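Local atomic coordinates of sucrose 6(F)-phosphate phosphorylase (Thermoanaerobacterium thermosaccharolyticum DSM 571, PDB entry 6S9V), a protein that is a bacterial carbohydrate-active enzyme of the alpha-amylase family, with a parallel beta/alpha barrel followed by an antiparallel beta sheet. Residues Asp272-Phe277 against Asp319-Thr324. Sequence-based numbering, arbitrary orientation.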
loop_
_atom_site.group_PDB
_atom_site.type_symbol
_atom_site.label_atom_id
_atom_site.label_comp_id
_atom_site.label_asym_id
_atom_site.label_seq_id
_atom_site.Cartn_x
_atom_site.Cartn_y
_atom_site.Cartn_z
ATOM N N ASP A 272 6.140 1.143 5.246
ATOM C CA ASP A 272 6.164 1.618 6.624
ATOM C C ASP A 272 4.717 1.745 7.094
ATOM O O ASP A 272 4.067 2.766 6.893
ATOM C CB ASP A 272 6.909 2.942 6.727
ATOM C CG ASP A 272 7.185 3.337 8.169
ATOM O OD1 ASP A 272 6.421 2.900 9.052
ATOM O OD2 ASP A 272 8.172 4.063 8.420
ATOM N N PHE A 273 4.202 0.681 7.709
ATOM C CA PHE A 273 2.828 0.673 8.209
ATOM C C PHE A 273 2.716 1.122 9.662
ATOM O O PHE A 273 1.612 1.097 10.225
ATOM C CB PHE A 273 2.220 -0.720 8.041
ATOM C CG PHE A 273 1.836 -1.058 6.604
ATOM C CD1 PHE A 273 1.197 -0.125 5.784
ATOM C CD2 PHE A 273 2.124 -2.308 6.083
ATOM C CE1 PHE A 273 0.840 -0.445 4.480
ATOM C CE2 PHE A 273 1.773 -2.636 4.779
ATOM C CZ PHE A 273 1.134 -1.709 3.975
ATOM N N ILE A 274 3.817 1.541 10.275
ATOM C CA ILE A 274 3.815 2.042 11.649
ATOM C C ILE A 274 3.753 3.566 11.662
ATOM O O ILE A 274 3.130 4.159 12.558
ATOM C CB ILE A 274 5.050 1.527 12.401
ATOM C CG1 ILE A 274 4.939 0.018 12.627
ATOM C CG2 ILE A 274 5.219 2.231 13.739
ATOM C CD1 ILE A 274 6.253 -0.650 12.962
ATOM N N LEU A 275 4.395 4.210 10.689
ATOM C CA LEU A 275 4.431 5.669 10.666
ATOM C C LEU A 275 3.057 6.326 10.567
ATOM O O LEU A 275 2.873 7.391 11.181
ATOM C CB LEU A 275 5.308 6.141 9.503
ATOM C CG LEU A 275 5.689 7.618 9.478
ATOM C CD1 LEU A 275 6.647 7.984 10.594
ATOM C CD2 LEU A 275 6.275 7.978 8.115
ATOM N N PRO A 276 2.090 5.812 9.799
ATOM C CA PRO A 276 0.807 6.547 9.682
ATOM C C PRO A 276 0.139 6.795 11.029
ATOM O O PRO A 276 -0.235 7.937 11.337
ATOM C CB PRO A 276 -0.027 5.649 8.753
ATOM C CG PRO A 276 1.011 4.889 7.942
ATOM C CD PRO A 276 2.139 4.639 8.909
ATOM N N PHE A 277 -0.013 5.754 11.849
ATOM C CA PHE A 277 -0.563 5.936 13.190
ATOM C C PHE A 277 0.377 6.753 14.067
ATOM O O PHE A 277 -0.070 7.608 14.841
ATOM C CB PHE A 277 -0.829 4.570 13.838
ATOM C CG PHE A 277 -1.444 4.657 15.216
ATOM C CD1 PHE A 277 -0.661 4.930 16.336
ATOM C CD2 PHE A 277 -2.799 4.454 15.391
ATOM C CE1 PHE A 277 -1.239 5.020 17.605
ATOM C CE2 PHE A 277 -3.382 4.539 16.647
ATOM C CZ PHE A 277 -2.610 4.815 17.754
ATOM N N ASP A 319 1.000 -3.837 17.092
ATOM C CA ASP A 319 1.013 -4.743 18.237
ATOM C C ASP A 319 2.353 -4.667 18.960
ATOM O O ASP A 319 3.415 -4.740 18.331
ATOM C CB ASP A 319 0.767 -6.187 17.800
ATOM C CG ASP A 319 -0.688 -6.476 17.465
ATOM O OD1 ASP A 319 -1.542 -5.576 17.586
ATOM O OD2 ASP A 319 -0.966 -7.627 17.068
ATOM N N GLY A 320 2.300 -4.530 20.285
ATOM C CA GLY A 320 3.498 -4.446 21.085
ATOM C C GLY A 320 4.175 -3.096 21.083
ATOM O O GLY A 320 5.187 -2.929 21.777
ATOM N N LEU A 321 3.664 -2.134 20.307
ATOM C CA LEU A 321 4.219 -0.793 20.242
ATOM C C LEU A 321 3.336 0.256 20.900
ATOM O O LEU A 321 3.839 1.321 21.260
ATOM C CB LEU A 321 4.448 -0.375 18.781
ATOM C CG LEU A 321 5.273 -1.362 17.953
ATOM C CD1 LEU A 321 5.415 -0.839 16.534
ATOM C CD2 LEU A 321 6.611 -1.615 18.589
ATOM N N ILE A 322 2.046 -0.025 21.073
ATOM C CA ILE A 322 1.137 0.878 21.762
ATOM C C ILE A 322 0.182 0.017 22.570
ATOM O O ILE A 322 -0.142 -1.109 22.180
ATOM C CB ILE A 322 0.328 1.764 20.790
ATOM C CG1 ILE A 322 -0.524 0.886 19.873
ATOM C CG2 ILE A 322 1.258 2.622 19.976
ATOM C CD1 ILE A 322 -1.300 1.636 18.819
ATOM N N ASP A 323 -0.261 0.544 23.702
ATOM C CA ASP A 323 -1.245 -0.171 24.500
ATOM C C ASP A 323 -2.655 0.164 24.004
ATOM O O ASP A 323 -2.867 1.070 23.192
ATOM C CB ASP A 323 -1.074 0.138 25.988
ATOM C CG ASP A 323 -1.360 1.584 26.340
ATOM O OD1 ASP A 323 -1.812 2.353 25.469
ATOM O OD2 ASP A 323 -1.127 1.943 27.515
ATOM N N THR A 324 -3.624 -0.622 24.472
ATOM C CA THR A 324 -5.001 -0.448 24.021
ATOM C C THR A 324 -5.521 0.949 24.343
ATOM O O THR A 324 -6.252 1.546 23.540
ATOM C CB THR A 324 -5.891 -1.521 24.650
ATOM O OG1 THR A 324 -5.450 -2.814 24.208
ATOM C CG2 THR A 324 -7.344 -1.322 24.257
#
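Ile-322 lays its terminal methyl on the ring of Phe-277, a CH-pi contact in which CD1 stands 3.9 Å from the ring centroid and 29° off the normal. The offset carries the methyl toward the CE1-CZ side, with CD1 3.6 Å from CE1 of Phe-277. The two side chains arrive from opposite directions. Phe-277 sends its ring out with CG anti to the backbone N (chi1 -178°), while Ile-322 has CG1 between its N and carbonyl carbon (chi1 61°). Isoleucine suits the place because its long branch ends in a methyl, CD1, whose C-H groups can lie on the pi face, while CG2 of Ile-322 comes near CE1 at the ring's margin.

The second apolar contact is purely aliphatic. CD1 of Leu-321 meets CD1 of Ile-274 at 3.7 Å and CG1 of Ile-274 at 4.0 Å, the side chains crossing at about a right angle. More distantly it nears CG2, so the isoleucine presents both its branches; both residues, being apolar, suit a partly buried place.

No hydrogen bond joins the segments; polar groups instead shape each one. Asp-272 OD1 accepts from Leu-275 N at 2.9 Å, from above the carboxylate plane, and from Ile-274 N nearly along the C-O bond, capping the turn that leads into the helix. Asp-323, the N-cap of helix 324-336, accepts from Lys-326 N through OD1.

At the end of barrel strand 269-271 the segment 272-277 runs into helix 275-285, and the loop before helix 324-336 packs against it. Phe-257 of helix 257-265 touches both Ile-274 and Leu-321, while helix 289-295 reaches Ile-274 through Tyr-294 and Ile-322 through Met-290.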